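Side-chain contacts in ATPase BagA (Mycobacterium tuberculosis H37Rv, PDB 6BS3), which serves as one subunit of the heterodimeric BagAB ATPase, which hydrolyses ATP and is required for resistance to nitric oxide and elevated glycerol: residues A[15-20]-A[309-314]; A[24-29]-A[39-44]; A[206-211]-A[221-226]; A[235-240]-A[303-308]. All blocks are in the same frame, centred on the assembly; numbering follows the deposited sequence.

Contact 1 (A[15-20]-A[309-314])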
loop_
_atom_site.group_PDB
_atom_site.type_symbol
_atom_site.label_atom_id
_atom_site.label_comp_id
_atom_site.label_asym_id
_atom_site.label_seq_id
_atom_site.Cartn_x
_atom_site.Cartn_y
_atom_site.Cartn_z
ATOM N N PRO A 15 -27.485 5.723 4.120
ATOM C CA PRO A 15 -28.841 6.113 3.697
ATOM C C PRO A 15 -29.569 4.933 3.036
ATOM O O PRO A 15 -28.921 4.040 2.471
ATOM C CB PRO A 15 -28.576 7.246 2.690
ATOM C CG PRO A 15 -27.212 7.747 3.006
ATOM C CD PRO A 15 -26.464 6.512 3.403
ATOM N N SER A 16 -30.904 4.917 3.127
ATOM C CA SER A 16 -31.781 3.855 2.582
ATOM C C SER A 16 -31.524 3.464 1.124
ATOM O O SER A 16 -31.627 2.285 0.794
ATOM C CB SER A 16 -33.245 4.233 2.751
ATOM O OG SER A 16 -33.629 3.970 4.087
ATOM N N ARG A 17 -31.217 4.452 0.263
ATOM C CA ARG A 17 -30.914 4.288 -1.166
ATOM C C ARG A 17 -29.820 3.230 -1.419
ATOM O O ARG A 17 -29.913 2.472 -2.382
ATOM C CB ARG A 17 -30.554 5.645 -1.815
ATOM C CG ARG A 17 -29.250 6.284 -1.322
ATOM C CD ARG A 17 -28.885 7.512 -2.138
ATOM N NE ARG A 17 -28.153 8.502 -1.349
ATOM C CZ ARG A 17 -26.828 8.540 -1.226
ATOM N NH1 ARG A 17 -26.072 7.628 -1.825
ATOM N NH2 ARG A 17 -26.249 9.485 -0.494
ATOM N N LEU A 18 -28.838 3.149 -0.508
ATOM C CA LEU A 18 -27.728 2.198 -0.530
ATOM C C LEU A 18 -28.172 0.745 -0.324
ATOM O O LEU A 18 -27.410 -0.159 -0.636
ATOM C CB LEU A 18 -26.639 2.594 0.487
ATOM C CG LEU A 18 -25.925 3.936 0.285
ATOM C CD1 LEU A 18 -24.791 4.081 1.276
ATOM C CD2 LEU A 18 -25.394 4.108 -1.159
ATOM N N SER A 19 -29.407 0.520 0.155
ATOM C CA SER A 19 -29.983 -0.825 0.346
ATOM C C SER A 19 -30.525 -1.364 -0.978
ATOM O O SER A 19 -30.680 -2.570 -1.129
ATOM C CB SER A 19 -31.099 -0.798 1.390
ATOM O OG SER A 19 -30.624 -0.309 2.633
ATOM N N GLY A 20 -30.801 -0.466 -1.919
ATOM C CA GLY A 20 -31.281 -0.814 -3.256
ATOM C C GLY A 20 -30.149 -1.115 -4.229
ATOM O O GLY A 20 -30.394 -1.669 -5.304
ATOM N N GLN A 309 -20.195 15.955 1.503
ATOM C CA GLN A 309 -21.558 15.706 1.974
ATOM C C GLN A 309 -21.849 14.262 1.576
ATOM O O GLN A 309 -22.715 13.979 0.743
ATOM C CB GLN A 309 -22.553 16.709 1.365
ATOM C CG GLN A 309 -22.324 18.150 1.828
ATOM C CD GLN A 309 -23.248 19.123 1.143
ATOM O OE1 GLN A 309 -23.186 19.335 -0.078
ATOM N NE2 GLN A 309 -24.122 19.750 1.921
ATOM N N VAL A 310 -21.036 13.355 2.151
ATOM C CA VAL A 310 -20.999 11.931 1.886
ATOM C C VAL A 310 -21.179 11.183 3.211
ATOM O O VAL A 310 -20.506 11.532 4.187
ATOM C CB VAL A 310 -19.638 11.583 1.187
ATOM C CG1 VAL A 310 -19.310 10.099 1.258
ATOM C CG2 VAL A 310 -19.618 12.060 -0.267
ATOM N N PRO A 311 -22.032 10.125 3.264
ATOM C CA PRO A 311 -22.153 9.352 4.518
ATOM C C PRO A 311 -20.831 8.732 4.971
ATOM O O PRO A 311 -19.981 8.340 4.164
ATOM C CB PRO A 311 -23.203 8.277 4.209
ATOM C CG PRO A 311 -23.439 8.341 2.769
ATOM C CD PRO A 311 -22.885 9.582 2.189
ATOM N N ARG A 312 -20.667 8.656 6.273
ATOM C CA ARG A 312 -19.471 8.141 6.895
ATOM C C ARG A 312 -19.761 7.038 7.884
ATOM O O ARG A 312 -20.618 7.185 8.761
ATOM C CB ARG A 312 -18.700 9.302 7.555
ATOM C CG ARG A 312 -17.616 9.868 6.644
ATOM C CD ARG A 312 -17.247 11.287 6.991
ATOM N NE ARG A 312 -16.412 11.348 8.189
ATOM C CZ ARG A 312 -15.999 12.478 8.744
ATOM N NH1 ARG A 312 -16.335 13.647 8.213
ATOM N NH2 ARG A 312 -15.238 12.450 9.828
ATOM N N LEU A 313 -19.024 5.944 7.746
ATOM C CA LEU A 313 -19.069 4.754 8.592
ATOM C C LEU A 313 -17.719 4.664 9.321
ATOM O O LEU A 313 -16.715 5.162 8.811
ATOM C CB LEU A 313 -19.317 3.459 7.739
ATOM C CG LEU A 313 -20.699 3.342 7.034
ATOM C CD1 LEU A 313 -20.681 2.303 5.932
ATOM C CD2 LEU A 313 -21.809 3.017 8.034
ATOM N N GLU A 314 -17.714 4.052 10.523
ATOM C CA GLU A 314 -16.536 3.893 11.377
ATOM C C GLU A 314 -16.449 2.466 11.879
ATOM O O GLU A 314 -17.413 1.945 12.433
ATOM C CB GLU A 314 -16.584 4.814 12.617
ATOM C CG GLU A 314 -16.674 6.314 12.358
ATOM C CD GLU A 314 -18.023 6.800 11.874
ATOM O OE1 GLU A 314 -19.052 6.196 12.254
ATOM O OE2 GLU A 314 -18.048 7.776 11.091
#

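Contact 2 (A[24-29]-A[39-44])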
loop_
_atom_site.group_PDB
_atom_site.type_symbol
_atom_site.label_atom_id
_atom_site.label_comp_id
_atom_site.label_asym_id
_atom_site.label_seq_id
_atom_site.Cartn_x
_atom_site.Cartn_y
_atom_site.Cartn_z
ATOM N N HIS A 24 -21.590 -3.076 -5.237
ATOM C CA HIS A 24 -20.806 -2.295 -4.273
ATOM C C HIS A 24 -19.340 -2.377 -4.608
ATOM O O HIS A 24 -18.789 -3.471 -4.654
ATOM C CB HIS A 24 -21.036 -2.762 -2.820
ATOM C CG HIS A 24 -22.451 -2.601 -2.361
ATOM N ND1 HIS A 24 -22.872 -1.459 -1.691
ATOM C CD2 HIS A 24 -23.499 -3.444 -2.487
ATOM C CE1 HIS A 24 -24.158 -1.640 -1.445
ATOM N NE2 HIS A 24 -24.578 -2.819 -1.908
ATOM N N LEU A 25 -18.705 -1.225 -4.856
ATOM C CA LEU A 25 -17.283 -1.225 -5.176
ATOM C C LEU A 25 -16.534 -0.657 -3.980
ATOM O O LEU A 25 -16.850 0.440 -3.528
ATOM C CB LEU A 25 -16.999 -0.431 -6.472
ATOM C CG LEU A 25 -17.639 -0.939 -7.763
ATOM C CD1 LEU A 25 -17.956 0.223 -8.700
ATOM C CD2 LEU A 25 -16.702 -1.882 -8.503
ATOM N N VAL A 26 -15.593 -1.427 -3.430
ATOM C CA VAL A 26 -14.822 -1.044 -2.241
ATOM C C VAL A 26 -13.406 -0.655 -2.634
ATOM O O VAL A 26 -12.575 -1.509 -2.995
ATOM C CB VAL A 26 -14.873 -2.114 -1.093
ATOM C CG1 VAL A 26 -14.164 -1.611 0.161
ATOM C CG2 VAL A 26 -16.316 -2.512 -0.764
ATOM N N THR A 27 -13.155 0.661 -2.617
ATOM C CA THR A 27 -11.846 1.208 -2.941
ATOM C C THR A 27 -11.203 1.800 -1.663
ATOM O O THR A 27 -11.739 1.640 -0.561
ATOM C CB THR A 27 -11.895 2.141 -4.164
ATOM O OG1 THR A 27 -10.551 2.407 -4.575
ATOM C CG2 THR A 27 -12.621 3.446 -3.897
ATOM N N GLY A 28 -10.033 2.396 -1.829
ATOM C CA GLY A 28 -9.237 2.973 -0.756
ATOM C C GLY A 28 -7.755 2.780 -1.031
ATOM O O GLY A 28 -7.381 1.961 -1.872
ATOM N N LYS A 29 -6.892 3.537 -0.348
ATOM C CA LYS A 29 -5.447 3.417 -0.534
ATOM C C LYS A 29 -4.977 2.003 -0.089
ATOM O O LYS A 29 -5.646 1.377 0.725
ATOM C CB LYS A 29 -4.752 4.533 0.258
ATOM C CG LYS A 29 -3.244 4.586 0.083
ATOM C CD LYS A 29 -2.638 5.935 0.505
ATOM C CE LYS A 29 -1.149 5.812 0.731
ATOM N NZ LYS A 29 -0.436 5.437 -0.500
ATOM N N ALA A 39 -15.108 -8.047 2.482
ATOM C CA ALA A 39 -15.584 -9.322 3.044
ATOM C C ALA A 39 -16.602 -9.092 4.199
ATOM O O ALA A 39 -17.625 -9.778 4.251
ATOM C CB ALA A 39 -14.417 -10.148 3.544
ATOM N N ALA A 40 -16.338 -8.123 5.095
ATOM C CA ALA A 40 -17.260 -7.798 6.202
ATOM C C ALA A 40 -18.581 -7.208 5.660
ATOM O O ALA A 40 -19.637 -7.508 6.200
ATOM C CB ALA A 40 -16.600 -6.832 7.183
ATOM N N LEU A 41 -18.510 -6.389 4.574
ATOM C CA LEU A 41 -19.668 -5.814 3.908
ATOM C C LEU A 41 -20.515 -6.930 3.273
ATOM O O LEU A 41 -21.737 -6.931 3.428
ATOM C CB LEU A 41 -19.257 -4.731 2.867
ATOM C CG LEU A 41 -20.420 -4.117 2.024
ATOM C CD1 LEU A 41 -21.517 -3.541 2.915
ATOM C CD2 LEU A 41 -19.908 -3.100 1.006
ATOM N N ALA A 42 -19.861 -7.883 2.593
ATOM C CA ALA A 42 -20.496 -9.047 1.946
ATOM C C ALA A 42 -21.266 -9.861 2.974
ATOM O O ALA A 42 -22.408 -10.228 2.706
ATOM C CB ALA A 42 -19.447 -9.916 1.242
ATOM N N LEU A 43 -20.658 -10.099 4.168
ATOM C CA LEU A 43 -21.278 -10.818 5.292
ATOM C C LEU A 43 -22.501 -10.084 5.782
ATOM O O LEU A 43 -23.515 -10.721 6.058
ATOM C CB LEU A 43 -20.297 -11.058 6.472
ATOM C CG LEU A 43 -19.170 -12.098 6.248
ATOM C CD1 LEU A 43 -18.079 -11.979 7.328
ATOM C CD2 LEU A 43 -19.728 -13.541 6.216
ATOM N N THR A 44 -22.418 -8.742 5.869
ATOM C CA THR A 44 -23.512 -7.890 6.349
ATOM C C THR A 44 -24.716 -7.953 5.397
ATOM O O THR A 44 -25.835 -8.072 5.859
ATOM C CB THR A 44 -23.035 -6.430 6.574
ATOM O OG1 THR A 44 -21.863 -6.421 7.385
ATOM C CG2 THR A 44 -24.085 -5.583 7.233
#

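Contact 3 (A[206-211]-A[221-226])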
loop_
_atom_site.group_PDB
_atom_site.type_symbol
_atom_site.label_atom_id
_atom_site.label_comp_id
_atom_site.label_asym_id
_atom_site.label_seq_id
_atom_site.Cartn_x
_atom_site.Cartn_y
_atom_site.Cartn_z
ATOM N N ILE A 206 -19.841 3.355 -4.949
ATOM C CA ILE A 206 -18.404 3.230 -4.684
ATOM C C ILE A 206 -18.155 3.699 -3.242
ATOM O O ILE A 206 -18.428 4.855 -2.918
ATOM C CB ILE A 206 -17.543 4.016 -5.712
ATOM C CG1 ILE A 206 -17.792 3.510 -7.151
ATOM C CG2 ILE A 206 -16.042 3.958 -5.359
ATOM C CD1 ILE A 206 -17.865 4.545 -8.212
ATOM N N HIS A 207 -17.662 2.783 -2.392
ATOM C CA HIS A 207 -17.309 3.028 -0.997
ATOM C C HIS A 207 -15.794 3.206 -0.926
ATOM O O HIS A 207 -15.047 2.535 -1.638
ATOM C CB HIS A 207 -17.789 1.883 -0.068
ATOM C CG HIS A 207 -19.224 1.520 -0.271
ATOM N ND1 HIS A 207 -20.247 2.401 0.059
ATOM C CD2 HIS A 207 -19.762 0.411 -0.829
ATOM C CE1 HIS A 207 -21.366 1.795 -0.301
ATOM N NE2 HIS A 207 -21.124 0.587 -0.822
ATOM N N LEU A 208 -15.355 4.149 -0.104
ATOM C CA LEU A 208 -13.946 4.499 0.005
ATOM C C LEU A 208 -13.457 4.299 1.413
ATOM O O LEU A 208 -13.848 5.010 2.334
ATOM C CB LEU A 208 -13.698 5.943 -0.478
ATOM C CG LEU A 208 -14.140 6.242 -1.907
ATOM C CD1 LEU A 208 -15.533 6.874 -1.939
ATOM C CD2 LEU A 208 -13.114 7.074 -2.626
ATOM N N VAL A 209 -12.620 3.293 1.571
ATOM C CA VAL A 209 -11.986 2.972 2.840
ATOM C C VAL A 209 -10.815 3.938 3.042
ATOM O O VAL A 209 -10.045 4.187 2.125
ATOM C CB VAL A 209 -11.533 1.486 2.891
ATOM C CG1 VAL A 209 -10.796 1.171 4.195
ATOM C CG2 VAL A 209 -12.729 0.560 2.719
ATOM N N THR A 210 -10.700 4.473 4.253
ATOM C CA THR A 210 -9.614 5.358 4.649
ATOM C C THR A 210 -9.172 5.067 6.077
ATOM O O THR A 210 -9.925 4.480 6.857
ATOM C CB THR A 210 -10.000 6.855 4.419
ATOM O OG1 THR A 210 -8.814 7.644 4.509
ATOM C CG2 THR A 210 -11.054 7.379 5.415
ATOM N N LEU A 211 -7.944 5.497 6.409
ATOM C CA LEU A 211 -7.390 5.493 7.763
ATOM C C LEU A 211 -7.275 6.968 8.149
ATOM O O LEU A 211 -7.235 7.838 7.262
ATOM C CB LEU A 211 -6.014 4.796 7.837
ATOM C CG LEU A 211 -5.970 3.284 7.493
ATOM C CD1 LEU A 211 -4.547 2.807 7.361
ATOM C CD2 LEU A 211 -6.715 2.429 8.519
ATOM N N LEU A 221 -10.168 11.940 -0.902
ATOM C CA LEU A 221 -10.671 13.229 -1.404
ATOM C C LEU A 221 -10.464 13.378 -2.922
ATOM O O LEU A 221 -11.404 13.727 -3.636
ATOM C CB LEU A 221 -10.023 14.404 -0.642
ATOM C CG LEU A 221 -10.367 14.536 0.848
ATOM C CD1 LEU A 221 -9.471 15.562 1.530
ATOM C CD2 LEU A 221 -11.814 14.908 1.044
ATOM N N GLU A 222 -9.235 13.083 -3.401
ATOM C CA GLU A 222 -8.828 13.127 -4.806
ATOM C C GLU A 222 -9.613 12.140 -5.661
ATOM O O GLU A 222 -9.922 12.466 -6.809
ATOM C CB GLU A 222 -7.331 12.845 -4.936
ATOM C CG GLU A 222 -6.452 14.010 -4.507
ATOM C CD GLU A 222 -4.980 13.699 -4.322
ATOM O OE1 GLU A 222 -4.214 14.643 -4.025
ATOM O OE2 GLU A 222 -4.587 12.518 -4.469
ATOM N N ALA A 223 -9.925 10.934 -5.113
ATOM C CA ALA A 223 -10.719 9.907 -5.795
ATOM C C ALA A 223 -12.185 10.333 -5.900
ATOM O O ALA A 223 -12.733 10.253 -6.991
ATOM C CB ALA A 223 -10.600 8.558 -5.095
ATOM N N ILE A 224 -12.797 10.830 -4.805
ATOM C CA ILE A 224 -14.194 11.328 -4.801
ATOM C C ILE A 224 -14.401 12.414 -5.877
ATOM O O ILE A 224 -15.385 12.351 -6.617
ATOM C CB ILE A 224 -14.651 11.790 -3.378
ATOM C CG1 ILE A 224 -14.917 10.562 -2.488
ATOM C CG2 ILE A 224 -15.886 12.726 -3.435
ATOM C CD1 ILE A 224 -15.136 10.814 -1.011
ATOM N N GLU A 225 -13.458 13.359 -5.991
ATOM C CA GLU A 225 -13.486 14.457 -6.967
ATOM C C GLU A 225 -13.439 13.922 -8.410
ATOM O O GLU A 225 -14.256 14.338 -9.239
ATOM C CB GLU A 225 -12.326 15.436 -6.685
ATOM C CG GLU A 225 -12.246 16.660 -7.589
ATOM C CD GLU A 225 -11.105 17.619 -7.278
ATOM O OE1 GLU A 225 -9.998 17.153 -6.912
ATOM O OE2 GLU A 225 -11.321 18.847 -7.415
ATOM N N GLU A 226 -12.509 12.979 -8.692
ATOM C CA GLU A 226 -12.345 12.348 -10.004
ATOM C C GLU A 226 -13.614 11.546 -10.339
ATOM O O GLU A 226 -14.095 11.600 -11.466
ATOM C CB GLU A 226 -11.161 11.379 -9.951
ATOM C CG GLU A 226 -9.992 11.701 -10.852
ATOM C CD GLU A 226 -8.917 10.628 -10.857
ATOM O OE1 GLU A 226 -8.553 10.135 -9.762
ATOM O OE2 GLU A 226 -8.439 10.278 -11.960
#

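Contact 4 (A[235-240]-A[303-308]). With ADP (adenosine-5'-diphosphate), chain C.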
loop_
_atom_site.group_PDB
_atom_site.type_symbol
_atom_site.label_atom_id
_atom_site.label_comp_id
_atom_site.label_asym_id
_atom_site.label_seq_id
_atom_site.Cartn_x
_atom_site.Cartn_y
_atom_site.Cartn_z
ATOM N N GLY A 235 -20.879 6.060 -2.555
ATOM C CA GLY A 235 -21.656 5.430 -1.502
ATOM C C GLY A 235 -21.307 6.015 -0.153
ATOM O O GLY A 235 -21.867 7.033 0.237
ATOM N N SER A 236 -20.355 5.409 0.549
ATOM C CA SER A 236 -19.940 5.864 1.877
ATOM C C SER A 236 -18.427 5.997 1.992
ATOM O O SER A 236 -17.682 5.315 1.289
ATOM C CB SER A 236 -20.400 4.856 2.935
ATOM O OG SER A 236 -21.794 4.889 3.197
ATOM N N VAL A 237 -17.970 6.823 2.932
ATOM C CA VAL A 237 -16.554 6.871 3.307
ATOM C C VAL A 237 -16.496 5.979 4.572
ATOM O O VAL A 237 -17.282 6.180 5.491
ATOM C CB VAL A 237 -15.989 8.299 3.545
ATOM C CG1 VAL A 237 -14.615 8.244 4.228
ATOM C CG2 VAL A 237 -15.898 9.071 2.240
ATOM N N ILE A 238 -15.640 4.950 4.569
ATOM C CA ILE A 238 -15.507 4.031 5.691
ATOM C C ILE A 238 -14.188 4.287 6.386
ATOM O O ILE A 238 -13.127 3.991 5.826
ATOM C CB ILE A 238 -15.703 2.545 5.265
ATOM C CG1 ILE A 238 -17.021 2.358 4.472
ATOM C CG2 ILE A 238 -15.606 1.594 6.484
ATOM C CD1 ILE A 238 -17.298 0.893 3.811
ATOM N N VAL A 239 -14.252 4.868 7.597
ATOM C CA VAL A 239 -13.072 5.167 8.411
ATOM C C VAL A 239 -12.747 3.935 9.231
ATOM O O VAL A 239 -13.438 3.632 10.197
ATOM C CB VAL A 239 -13.167 6.470 9.269
ATOM C CG1 VAL A 239 -11.889 6.676 10.092
ATOM C CG2 VAL A 239 -13.434 7.697 8.400
ATOM N N ASN A 240 -11.703 3.208 8.812
ATOM C CA ASN A 240 -11.236 1.992 9.461
ATOM C C ASN A 240 -10.253 2.283 10.610
ATOM O O ASN A 240 -9.679 3.380 10.696
ATOM C CB ASN A 240 -10.569 1.085 8.407
ATOM C CG ASN A 240 -10.449 -0.370 8.794
ATOM O OD1 ASN A 240 -11.179 -0.884 9.657
ATOM N ND2 ASN A 240 -9.519 -1.074 8.153
ATOM N N GLN A 303 -11.100 16.027 10.023
ATOM C CA GLN A 303 -11.798 17.288 9.717
ATOM C C GLN A 303 -11.839 17.580 8.200
ATOM O O GLN A 303 -12.807 18.178 7.732
ATOM C CB GLN A 303 -11.161 18.464 10.498
ATOM C CG GLN A 303 -11.848 19.822 10.336
ATOM C CD GLN A 303 -11.431 20.810 11.398
ATOM O OE1 GLN A 303 -12.209 21.151 12.296
ATOM N NE2 GLN A 303 -10.194 21.296 11.324
ATOM N N GLN A 304 -10.807 17.149 7.438
ATOM C CA GLN A 304 -10.741 17.333 5.979
ATOM C C GLN A 304 -11.887 16.614 5.230
ATOM O O GLN A 304 -12.223 17.013 4.109
ATOM C CB GLN A 304 -9.397 16.839 5.436
ATOM C CG GLN A 304 -8.186 17.677 5.828
ATOM C CD GLN A 304 -6.953 17.069 5.213
ATOM O OE1 GLN A 304 -6.322 16.177 5.788
ATOM N NE2 GLN A 304 -6.599 17.514 4.013
ATOM N N LEU A 305 -12.463 15.548 5.838
ATOM C CA LEU A 305 -13.571 14.777 5.268
ATOM C C LEU A 305 -14.913 15.492 5.504
ATOM O O LEU A 305 -15.859 15.248 4.753
ATOM C CB LEU A 305 -13.640 13.355 5.868
ATOM C CG LEU A 305 -12.441 12.382 5.682
ATOM C CD1 LEU A 305 -12.635 11.114 6.519
ATOM C CD2 LEU A 305 -12.213 12.000 4.212
ATOM N N ASP A 306 -15.004 16.359 6.545
ATOM C CA ASP A 306 -16.218 17.116 6.913
ATOM C C ASP A 306 -16.792 17.953 5.757
ATOM O O ASP A 306 -17.996 18.205 5.718
ATOM C CB ASP A 306 -15.978 18.005 8.155
ATOM C CG ASP A 306 -15.615 17.269 9.441
ATOM O OD1 ASP A 306 -15.546 16.012 9.417
ATOM O OD2 ASP A 306 -15.397 17.948 10.474
ATOM N N ALA A 307 -15.927 18.350 4.816
ATOM C CA ALA A 307 -16.264 19.126 3.624
ATOM C C ALA A 307 -17.147 18.336 2.647
ATOM O O ALA A 307 -17.939 18.948 1.918
ATOM C CB ALA A 307 -14.987 19.563 2.926
ATOM N N LEU A 308 -16.998 16.988 2.624
ATOM C CA LEU A 308 -17.774 16.097 1.754
ATOM C C LEU A 308 -19.161 15.886 2.338
ATOM O O LEU A 308 -19.287 15.615 3.532
ATOM C CB LEU A 308 -17.104 14.713 1.611
ATOM C CG LEU A 308 -15.632 14.636 1.237
ATOM C CD1 LEU A 308 -15.042 13.337 1.728
ATOM C CD2 LEU A 308 -15.433 14.779 -0.264
HETATM P PB ADP C . -6.127 -3.436 1.602
HETATM O O1B ADP C . -6.868 -4.554 0.837
HETATM O O2B ADP C . -4.630 -3.458 1.212
HETATM O O3B ADP C . -6.732 -2.069 1.433
HETATM P PA ADP C . -6.308 -5.173 4.004
HETATM O O1A ADP C . -5.411 -6.279 3.421
HETATM O O2A ADP C . -7.725 -5.598 4.078
HETATM O O3A ADP C . -6.153 -3.846 3.138
HETATM O "O5'" ADP C . -5.724 -4.595 5.361
HETATM C "C5'" ADP C . -4.358 -4.195 5.616
HETATM C "C4'" ADP C . -3.929 -4.823 6.922
HETATM O "O4'" ADP C . -4.706 -4.262 8.000
HETATM C "C3'" ADP C . -4.098 -6.340 7.032
HETATM O "O3'" ADP C . -3.016 -6.891 7.767
HETATM C "C2'" ADP C . -5.435 -6.487 7.771
HETATM O "O2'" ADP C . -5.583 -7.722 8.465
HETATM C "C1'" ADP C . -5.387 -5.282 8.708
HETATM N N9 ADP C . -6.689 -4.762 9.126
HETATM C C8 ADP C . -7.714 -4.338 8.319
HETATM N N7 ADP C . -8.741 -3.846 8.972
HETATM C C5 ADP C . -8.368 -3.961 10.304
HETATM C C6 ADP C . -9.007 -3.588 11.509
HETATM N N6 ADP C . -10.225 -3.046 11.570
HETATM N N1 ADP C . -8.338 -3.795 12.668
HETATM C C2 ADP C . -7.121 -4.350 12.621
HETATM N N3 ADP C . -6.431 -4.762 11.552
HETATM C C4 ADP C . -7.108 -4.526 10.413
#

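Contact 1 (A[15-20]-A[309-314])
P311 and P15 meet ring against ring, and most of the surface buried here belongs to this pair. CG of P311 leads the approach, lying 3.6 Å from CD of P15 and 3.8 Å from CG of P15. One corner of the first ring therefore rests on the CG–CD side of the second, and the two side chains cross at about a right angle. CB of P311 adds a further touch on CD of P15 at 3.8 Å, so the P311 ring engages through both CB and CG. The third participant, R17, contributes less surface. Its CB turns neither to nor from P311, yet the extended aliphatic chain (chi2 172°, chi3 150°) brings the guanidinium nearer, NH2 standing 4.3 Å from CD of P311. That approach is oblique and amounts to loose van der Waals contact; no hydrogen bond joins the two segments.

In the fold, P311 comes just before strand 312-316, which borders strand 234-242 and is, within this chain, the outermost strand on its side of the central sheet of this ArsA-family ATPase. Segment 15-20 is the loop that leads into strand 23-28, and its 16-20 part has helical backbone angles. A backbone bond from L18 N to P15 O, 3.1 Å long, folds the chain back directly after P15. S236 of strand 234-242 is touched by both L18 and P311, which places the contact beside the start of that strand. R312 turns to a different neighbour and forms a salt bridge with D306.

Contact 2 (A[24-29]-A[39-44])
Segment 24-29 lies on strand 23-28 and leads towards the P-loop, while 39-44 is regular helix, with backbone bonds L43 N to A39 O and T44 N to A40 O. The two backbones come nearest at H24 and L41, whose CA atoms are 9.0 Å apart, a gap that side chains must fill.

L41 fills it with a single methyl. CD2 lies 4.0 Å from CB of H24 and equally 4.0 Å from CG2 of V26, so it sits across two residues that point to the same face of the strand. With CG anti to the backbone N (chi1 176°), the leucine extends from the helix to the sheet. V26 has CG1 anti to N, which leaves CG2 for the leucine; its neighbour on the same face, H24, offers CB, and its ring is approached only obliquely. The imidazole ND1 of H24 is instead hydrogen-bonded to NE2 of H207 on the adjacent strand. On the helix, T44 OG1 donates to A40 O at 2.7 Å, and this carbonyl also accepts from T44 N, the two donors arriving from opposite faces of its plane.

This is the strand-loop-helix unit of a P-loop NTPase: K34, an ATP-binding residue, is about 4 Å from V26, side chain to side chain. Between the segments the chemistry is wholly apolar, so shape and burial join helix to strand, while the imidazole of H24 finds its polar partner in the neighbouring strand.

Contact 3 (A[206-211]-A[221-226])
L208 projects from its strand onto the helix and spreads its two methyls over A223 and I224. CD2 rests 3.8 Å from CB of A223, while CD1 lies 3.8 Å from CG1 of I224, so each branch has its own principal partner. The forked end also straddles the isoleucine: CG1 of I224 is 3.9 Å from CD2 of L208, nearly as near as to CD1, and CD1 of I224 adds a looser touch on CD1 of L208 at 4.1 Å. The leucine and isoleucine chains cross at a slant.

I224 reaches the strand by its long branch. Its CB does not face the strand, but CG1 is anti to the carbonyl carbon (chi1 -75°) and the chain then runs extended (chi2 170°), which brings the branch over L208. A223 points at the strand and touches through its methyl; the backbones come nearest at L208 and I224, CA to CA 8.4 Å. No hydrogen bond crosses the interface, and all three residues are buried.

Other residues widen the same layer. I206 touches L227 further along the helix, T210 touches V217 and T220, and I224 also reaches V237 on the next strand. ND1 of H207 is hydrogen-bonded to the backbone N of S236 on that strand. The contact packs the helix of a beta-alpha-beta unit, strand 204-210, helix 214-229 and strand 234-242, on its first strand, the recurring element of the P-loop NTPase fold.

Contact 4 (A[235-240]-A[303-308])
L305 is the bump of this contact and two valines make its seat. Its CD1 comes within 4.0 Å of CG2 of V239 and 4.2 Å of CG1 of V237, so one methyl settles into the shallow hollow between two residues that face the same side of the strand. Both valines have CG1 anti to the backbone N (chi1 167° and 179°), and they present different branches to the leucine: V237 gives CG1, V239 gives CG2. L305 lies obliquely to each valine. A second, looser bump is L308, whose CD1 stands 4.4 Å from CG2 of V237. A type I turn from L305 to L308, closed by the bond from L308 N to L305 O, sets the two leucines so that both face the strand.

Further along the strand, N240 meets the nucleotide. OD1 of N240 accepts a weak, bent bond from N6 of ADP at 3.0 Å (129° at the hydrogen), and its ND2 is equally near N7 of ADP at 3.0 Å; ND2 also bonds to O of T32. The amide thus lies along the N6–N7 side of the adenine.

Strand 234-242 sits between 204-210 and 312-316 in the sheet. Helix 214-229 lies alongside: L221 and I224 touch L308, and I224 also touches V237. R312 of the last strand touches L305, placing the turn between that helix and the strand at the sheet's edge within this chain.

From the N terminus, segment 15-20 opens the longest loop, which contact 1 closes only at 309-314, so the other three contacts all fall within it. Contact 2 closes first, over the short P-loop connection; contact 3 follows after a long interval with a similarly short strand-to-helix closure, and contact 4 then spans the helices between 235-240 and 303-308. These three run in series and none cross. Strands 23-28, 204-210, 234-242 and 312-316 stand side by side in that order. Probable backbone hydrogen bonds link neighbouring strands: L25 O to H207 N (2.7 Å) joins contacts 2 and 3, L208 O to I238 N (2.9 Å) contacts 3 and 4, and L313 O to V239 N (2.8 Å) contacts 4 and 1.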